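Conserved exported protein (Bacteroides fragilis, PDB 3CLW) is of unproven function but is probably a glycoside hydrolase that cleaves O-glycosyl bonds. Local coordinates at residues R52-D55 with N59-G62; R330-G335 with T467-N472; T396-F401 with K471-M476. One frame throughout, in Å; residues are numbered along the deposited sequence.

Contact 1 (R52-D55 with N59-G62); sequences REFD and NPIG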
# COMPACT_ATOMS: atom_id res chain seq x y z
N ARG A 52 -2.86 16.85 -5.69
CA ARG A 52 -4.31 16.84 -5.52
C ARG A 52 -4.92 18.09 -6.19
O ARG A 52 -5.23 19.08 -5.53
CB ARG A 52 -4.69 16.73 -4.03
CG ARG A 52 -6.01 15.99 -3.75
CD ARG A 52 -7.20 16.88 -3.97
NE ARG A 52 -8.46 16.14 -3.82
CZ ARG A 52 -9.66 16.71 -3.88
NH1 ARG A 52 -9.77 18.01 -4.10
NH2 ARG A 52 -10.75 15.97 -3.78
N GLU A 53 -5.08 18.03 -7.51
CA GLU A 53 -5.63 19.14 -8.31
C GLU A 53 -6.48 18.60 -9.43
O GLU A 53 -6.38 17.42 -9.81
CB GLU A 53 -4.52 19.99 -8.95
CG GLU A 53 -3.47 20.49 -7.98
CD GLU A 53 -3.40 21.99 -7.88
OE1 GLU A 53 -3.89 22.56 -6.86
OE2 GLU A 53 -2.83 22.61 -8.81
N PHE A 54 -7.31 19.49 -9.97
CA PHE A 54 -8.14 19.19 -11.12
C PHE A 54 -7.48 19.86 -12.31
O PHE A 54 -6.85 20.90 -12.16
CB PHE A 54 -9.57 19.70 -10.91
CG PHE A 54 -10.26 19.11 -9.69
CD1 PHE A 54 -10.96 17.93 -9.78
CD2 PHE A 54 -10.24 19.77 -8.49
CE1 PHE A 54 -11.62 17.41 -8.67
CE2 PHE A 54 -10.92 19.26 -7.37
CZ PHE A 54 -11.60 18.09 -7.47
N ASP A 55 -7.60 19.23 -13.47
CA ASP A 55 -7.23 19.85 -14.73
C ASP A 55 -8.24 20.95 -15.13
O ASP A 55 -9.15 21.29 -14.36
CB ASP A 55 -7.08 18.78 -15.83
CG ASP A 55 -8.41 18.20 -16.32
OD1 ASP A 55 -9.50 18.73 -16.08
OD2 ASP A 55 -8.38 17.17 -17.01
N ASN A 59 -11.36 17.50 -14.04
CA ASN A 59 -10.96 16.10 -13.83
C ASN A 59 -9.77 16.02 -12.90
O ASN A 59 -8.78 16.73 -13.12
CB ASN A 59 -10.52 15.41 -15.13
CG ASN A 59 -11.53 15.53 -16.24
OD1 ASN A 59 -12.70 15.17 -16.09
ND2 ASN A 59 -11.09 16.04 -17.38
N PRO A 60 -9.81 15.09 -11.91
CA PRO A 60 -8.67 14.86 -11.02
C PRO A 60 -7.43 14.52 -11.84
O PRO A 60 -7.54 13.79 -12.84
CB PRO A 60 -9.11 13.63 -10.22
CG PRO A 60 -10.64 13.71 -10.21
CD PRO A 60 -10.94 14.18 -11.62
N ILE A 61 -6.26 15.03 -11.47
CA ILE A 61 -5.10 14.77 -12.30
C ILE A 61 -4.36 13.47 -12.01
O ILE A 61 -3.46 13.08 -12.77
CB ILE A 61 -4.08 15.95 -12.32
CG1 ILE A 61 -3.48 16.19 -10.95
CG2 ILE A 61 -4.68 17.22 -12.96
CD1 ILE A 61 -2.17 16.95 -11.04
N GLY A 62 -4.74 12.78 -10.94
CA GLY A 62 -3.99 11.62 -10.48
C GLY A 62 -4.56 10.98 -9.23
O GLY A 62 -5.68 11.27 -8.83

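Contact 2 (R330-G335 with T467-N472); sequences RSINLG and TTIDKN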
# COMPACT_ATOMS: atom_id res chain seq x y z
N ARG A 330 -9.30 -6.03 -20.94
CA ARG A 330 -8.40 -6.49 -19.88
C ARG A 330 -8.09 -5.30 -18.96
O ARG A 330 -8.14 -5.41 -17.73
CB ARG A 330 -7.13 -7.11 -20.44
CG ARG A 330 -6.29 -7.78 -19.36
CD ARG A 330 -4.89 -7.23 -19.44
NE ARG A 330 -3.97 -8.22 -19.89
CZ ARG A 330 -2.71 -8.00 -20.24
NH1 ARG A 330 -1.98 -9.04 -20.64
NH2 ARG A 330 -2.17 -6.77 -20.21
N SER A 331 -7.83 -4.14 -19.56
CA SER A 331 -7.42 -2.96 -18.80
C SER A 331 -8.40 -2.54 -17.70
O SER A 331 -7.99 -2.37 -16.54
CB SER A 331 -7.10 -1.82 -19.74
OG SER A 331 -5.83 -2.05 -20.32
N ILE A 332 -9.67 -2.39 -18.06
CA ILE A 332 -10.72 -2.08 -17.08
C ILE A 332 -11.04 -3.26 -16.10
O ILE A 332 -11.50 -3.04 -14.98
CB ILE A 332 -12.00 -1.51 -17.77
CG1 ILE A 332 -12.99 -0.94 -16.76
CG2 ILE A 332 -12.68 -2.55 -18.63
CD1 ILE A 332 -12.48 0.30 -16.02
N ASN A 333 -10.82 -4.49 -16.56
CA ASN A 333 -10.99 -5.66 -15.72
C ASN A 333 -10.01 -5.63 -14.55
O ASN A 333 -10.37 -5.95 -13.41
CB ASN A 333 -10.79 -6.95 -16.51
CG ASN A 333 -11.94 -7.27 -17.45
OD1 ASN A 333 -13.05 -6.72 -17.38
ND2 ASN A 333 -11.68 -8.19 -18.35
N LEU A 334 -8.77 -5.25 -14.85
CA LEU A 334 -7.73 -5.10 -13.84
C LEU A 334 -8.08 -3.96 -12.88
O LEU A 334 -8.00 -4.14 -11.66
CB LEU A 334 -6.38 -4.85 -14.48
CG LEU A 334 -5.78 -6.04 -15.24
CD1 LEU A 334 -4.62 -5.56 -16.11
CD2 LEU A 334 -5.34 -7.11 -14.24
N GLY A 335 -8.49 -2.81 -13.44
CA GLY A 335 -8.93 -1.69 -12.63
C GLY A 335 -10.06 -2.03 -11.65
O GLY A 335 -10.03 -1.64 -10.49
N THR A 467 -14.84 6.20 -13.78
CA THR A 467 -13.84 5.37 -14.45
C THR A 467 -14.49 4.15 -15.12
O THR A 467 -15.18 3.35 -14.48
CB THR A 467 -12.74 4.88 -13.46
OG1 THR A 467 -12.13 6.01 -12.83
CG2 THR A 467 -11.65 4.09 -14.19
N THR A 468 -14.29 4.03 -16.42
CA THR A 468 -14.82 2.92 -17.18
C THR A 468 -13.75 2.45 -18.16
O THR A 468 -12.59 2.92 -18.13
CB THR A 468 -16.06 3.33 -18.01
OG1 THR A 468 -15.65 4.28 -19.00
CG2 THR A 468 -17.13 3.93 -17.14
N ILE A 469 -14.14 1.52 -19.04
CA ILE A 469 -13.29 1.13 -20.17
C ILE A 469 -12.86 2.34 -21.01
O ILE A 469 -11.77 2.35 -21.54
CB ILE A 469 -13.96 -0.01 -21.06
CG1 ILE A 469 -12.96 -0.56 -22.06
CG2 ILE A 469 -15.19 0.50 -21.78
CD1 ILE A 469 -13.46 -1.74 -22.89
N ASP A 470 -13.70 3.37 -21.09
CA ASP A 470 -13.44 4.58 -21.88
C ASP A 470 -12.94 5.81 -21.09
O ASP A 470 -12.45 6.78 -21.68
CB ASP A 470 -14.77 5.03 -22.52
CG ASP A 470 -15.25 4.08 -23.59
OD1 ASP A 470 -14.42 3.54 -24.37
OD2 ASP A 470 -16.49 3.86 -23.62
N LYS A 471 -13.13 5.81 -19.76
CA LYS A 471 -12.97 7.01 -18.95
C LYS A 471 -11.94 6.84 -17.82
O LYS A 471 -11.98 5.86 -17.07
CB LYS A 471 -14.33 7.41 -18.37
CG LYS A 471 -15.33 7.96 -19.42
CD LYS A 471 -16.81 7.85 -19.01
CE LYS A 471 -17.76 8.58 -20.01
NZ LYS A 471 -17.52 8.23 -21.49
N ASN A 472 -10.99 7.78 -17.72
CA ASN A 472 -10.06 7.84 -16.60
C ASN A 472 -10.55 8.86 -15.58
O ASN A 472 -10.22 10.03 -15.68
CB ASN A 472 -8.66 8.22 -17.06
CG ASN A 472 -8.04 7.21 -18.06
OD1 ASN A 472 -8.40 6.03 -18.12
ND2 ASN A 472 -7.09 7.70 -18.85

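Contact 3 (T396-F401 with K471-M476); sequences TANYSF and KNLRYM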
# COMPACT_ATOMS: atom_id res chain seq x y z
N THR A 396 -8.04 3.35 -8.29
CA THR A 396 -7.46 3.74 -6.98
C THR A 396 -7.82 5.19 -6.68
O THR A 396 -8.27 5.52 -5.58
CB THR A 396 -5.93 3.58 -6.93
OG1 THR A 396 -5.58 2.23 -7.21
CG2 THR A 396 -5.39 3.93 -5.55
N ALA A 397 -7.64 6.05 -7.68
CA ALA A 397 -7.94 7.48 -7.56
C ALA A 397 -9.38 7.77 -7.16
O ALA A 397 -9.61 8.74 -6.47
CB ALA A 397 -7.54 8.24 -8.86
N ASN A 398 -10.34 6.95 -7.59
CA ASN A 398 -11.74 7.07 -7.17
C ASN A 398 -11.78 7.15 -5.65
O ASN A 398 -12.57 7.89 -5.07
CB ASN A 398 -12.56 5.84 -7.63
CG ASN A 398 -13.18 6.03 -9.02
OD1 ASN A 398 -14.28 6.63 -9.18
ND2 ASN A 398 -12.51 5.51 -10.03
N TYR A 399 -10.92 6.36 -5.02
CA TYR A 399 -10.77 6.39 -3.57
C TYR A 399 -9.78 7.46 -3.11
O TYR A 399 -10.17 8.42 -2.42
CB TYR A 399 -10.33 5.02 -3.07
CG TYR A 399 -11.37 3.96 -3.19
CD1 TYR A 399 -12.37 3.82 -2.22
CD2 TYR A 399 -11.36 3.06 -4.27
CE1 TYR A 399 -13.35 2.80 -2.32
CE2 TYR A 399 -12.33 2.05 -4.38
CZ TYR A 399 -13.31 1.94 -3.40
OH TYR A 399 -14.25 0.95 -3.51
N SER A 400 -8.51 7.28 -3.51
CA SER A 400 -7.41 8.07 -2.97
C SER A 400 -7.53 9.56 -3.13
O SER A 400 -7.15 10.30 -2.23
CB SER A 400 -6.03 7.57 -3.45
OG SER A 400 -5.80 7.77 -4.84
N PHE A 401 -8.06 10.02 -4.27
CA PHE A 401 -8.12 11.48 -4.58
C PHE A 401 -9.17 12.20 -3.69
O PHE A 401 -9.01 13.36 -3.34
CB PHE A 401 -8.41 11.69 -6.10
CG PHE A 401 -8.37 13.14 -6.56
CD1 PHE A 401 -7.21 13.68 -7.11
CD2 PHE A 401 -9.51 13.94 -6.51
CE1 PHE A 401 -7.18 15.04 -7.60
CE2 PHE A 401 -9.49 15.30 -6.98
CZ PHE A 401 -8.33 15.84 -7.52
N LYS A 471 -13.13 5.81 -19.76
CA LYS A 471 -12.97 7.01 -18.95
C LYS A 471 -11.94 6.84 -17.82
O LYS A 471 -11.98 5.86 -17.07
CB LYS A 471 -14.33 7.41 -18.37
CG LYS A 471 -15.33 7.96 -19.42
CD LYS A 471 -16.81 7.85 -19.01
CE LYS A 471 -17.76 8.58 -20.01
NZ LYS A 471 -17.52 8.23 -21.49
N ASN A 472 -10.99 7.78 -17.72
CA ASN A 472 -10.06 7.84 -16.60
C ASN A 472 -10.55 8.86 -15.58
O ASN A 472 -10.22 10.03 -15.68
CB ASN A 472 -8.66 8.22 -17.06
CG ASN A 472 -8.04 7.21 -18.06
OD1 ASN A 472 -8.40 6.03 -18.12
ND2 ASN A 472 -7.09 7.70 -18.85
N LEU A 473 -11.35 8.43 -14.61
CA LEU A 473 -11.86 9.33 -13.57
C LEU A 473 -12.29 10.68 -14.14
O LEU A 473 -11.74 11.74 -13.81
CB LEU A 473 -10.87 9.47 -12.40
CG LEU A 473 -11.45 9.96 -11.06
CD1 LEU A 473 -12.58 9.04 -10.56
CD2 LEU A 473 -10.36 10.04 -10.03
N ARG A 474 -13.28 10.63 -15.01
CA ARG A 474 -13.78 11.80 -15.73
C ARG A 474 -14.85 12.47 -14.91
O ARG A 474 -15.75 11.80 -14.40
CB ARG A 474 -14.40 11.39 -17.06
CG ARG A 474 -13.44 10.89 -18.09
CD ARG A 474 -12.64 12.03 -18.70
NE ARG A 474 -11.36 12.14 -18.00
CZ ARG A 474 -10.38 12.96 -18.37
NH1 ARG A 474 -9.26 12.98 -17.66
NH2 ARG A 474 -10.51 13.74 -19.46
N TYR A 475 -14.77 13.79 -14.81
CA TYR A 475 -15.79 14.52 -14.10
C TYR A 475 -17.09 14.56 -14.92
O TYR A 475 -17.06 14.90 -16.11
CB TYR A 475 -15.29 15.93 -13.76
CG TYR A 475 -16.36 16.84 -13.17
CD1 TYR A 475 -17.07 16.45 -12.03
CD2 TYR A 475 -16.66 18.07 -13.76
CE1 TYR A 475 -18.03 17.26 -11.49
CE2 TYR A 475 -17.65 18.90 -13.21
CZ TYR A 475 -18.33 18.48 -12.08
OH TYR A 475 -19.31 19.28 -11.50
N MET A 476 -18.20 14.21 -14.29
CA MET A 476 -19.47 14.07 -15.00
C MET A 476 -20.52 15.12 -14.62
O MET A 476 -21.70 14.95 -14.92
CB MET A 476 -20.03 12.65 -14.82
CG MET A 476 -19.10 11.53 -15.30
SD MET A 476 -18.67 11.45 -17.07
CE MET A 476 -20.25 10.95 -17.74

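Contact 1 (R52-D55 with N59-G62)
Phe54 and Pro60 face each other across a short antiparallel bridge, their CA atoms 4.4 Å apart. They form a non-hydrogen-bonded pair, so the two backbone bonds fall on the residues flanking them. Asp55 N gives to Asn59 O at 2.8 Å and Ile61 N gives to Glu53 O at 2.9 Å. The bridge is a single one in the loop between helix 39-50 and strand 68-71, and the proline, with no N-H to offer, suits its place.

The side-chain bonds belong to Asp55 and Asn59. With chi1 at 74°, the Asp55 carboxylate sits between its own backbone N and carbonyl carbon, which brings both oxygens to the N-H groups of Asn59. Asn59 N reaches OD1 at 3.0 Å from above the carboxylate plane, while OD2 turns its syn lone pair to Asn59 ND2, also at 3.0 Å. The two flat groups stand 77° apart, yet OD2 lies close to the amide plane. OD1 also accepts from Lys57 N, an Asx turn that shapes the link between the two segments.

The apolar side chains flank the bridge, the Phe54 ring on one side and Ile61 on the other. Phe54 brings the edge of its ring to Asn59 C and makes an apolar contact through CE1, 4.1 Å from Pro60 CG; Phe401 meets this ring edge-to-face. The CG1 methylene and CG2 methyl of Ile61 cover the backbone at Glu53 O, and CG2 also lies 3.6 Å from Asp55 N.

Asn59 OD1 is taken by Tyr475 N, so the amide is held at both ends and its flip state is settled by its partners. With three N-H groups directed at its two oxygens, Asp55 is probably stabilised as the carboxylate, and these three bonds add to the two between the backbones.

Contact 2 (R330-G335 with T467-N472)
Ile332 drives its CD1 methyl against the backbone of Thr468, coming within 3.3 Å of Thr468 C. The side chain leaves helix 328-347 toward the loop with CG1 anti to the backbone N (chi1 -169°), which lays CG1 and CD1 along the Thr468-Ile469 peptide and leaves CG2 against the Ile469 side chain. CG1 lies 3.5 Å from Ile469 N, while CG2 meets Ile469 CB at 3.7 Å. The two isoleucine side chains run at about a right angle, so Ile469 lies across the base of Ile332 rather than along it. Ile469 also rests on Pro328 and Glu329 at the start of the helix. CD1 also comes to 4.3 Å from Thr467 CG2.

The helix belongs to the barrel that the family 30 glycoside hydrolases share with the TIM-barrel clan; the loop joins antiparallel strands 461-467 and 474-480 of the beta-rich part beside it. That loop keeps its own shape through an ST turn, in which Thr468 OG1 accepts from Asp470 N at 3.0 Å and, more weakly, from Lys471 N. A separate backbone bond, Thr468 N to Lys471 O, also at 3.0 Å, closes the loop between the two strands. The CB of Thr468 points away from the helix, and its carbonyl carbon is what CD1 meets.

No hydrogen bond crosses between the two segments. The Thr468 carbonyl that CD1 leans on is taken instead by Lys391 NZ, which also reaches Asn472 OD1 and fastens the loop to helix 391-400.

Contact 3 (T396-F401 with K471-M476)
Asn398 and Leu473 make the nearest backbone approach, their CA atoms 6.8 Å apart, where helix 391-400 comes up to the chain entering strand 474-480. Leu473 has a positive phi (41°) and shares with Arg474 the position facing Leu466, a G1 beta bulge. At this bulge the Leu473 CB points toward the helix.

Both methyls of the leucine are used. A chi1 of -159° carries CG away from the backbone N, and the fork opens over two consecutive helical residues. CD2 meets Ala397 CB at 3.5 Å, an apolar contact against the helix surface. CD1 sits over the face of the Asn398 amide, 3.3 Å from OD1 and 3.6 Å from ND2, and the two side chains run antiparallel. The amide is not bonded to the leucine: ND2 gives to Thr467 OG1, and OD1 too has a partner elsewhere.

Leu473 also packs on Pro60 and on Tyr465 of strand 461-467. Asn398 touches Val441 of strand 438-444, and Tyr399 reaches Ile342 and Leu346 of helix 328-347, leaving helix 391-400 between that helix and the strands.

Overall arrangement
Contact 1 comes first along the chain and is local, a tight turn between helix 39-50 and strand 68-71 that closes before the others open. Contacts 2 and 3 are long-range: they start from separate helices, 328-347 and 391-400, and tie both to the hairpin of strands 461-467 and 474-480, sharing Lys471 and Asn472. Their loops overlap without either containing the other. Contact 3 stands in the middle, its centre 9 Å from that of contact 1 and 11 Å from that of contact 2. Asn398 to Thr467 ties it to contact 2. The loop of contact 1 is fastened to the hairpin through Asn59 and Tyr475, and to the end of helix 391-400 through Arg52 and Phe401.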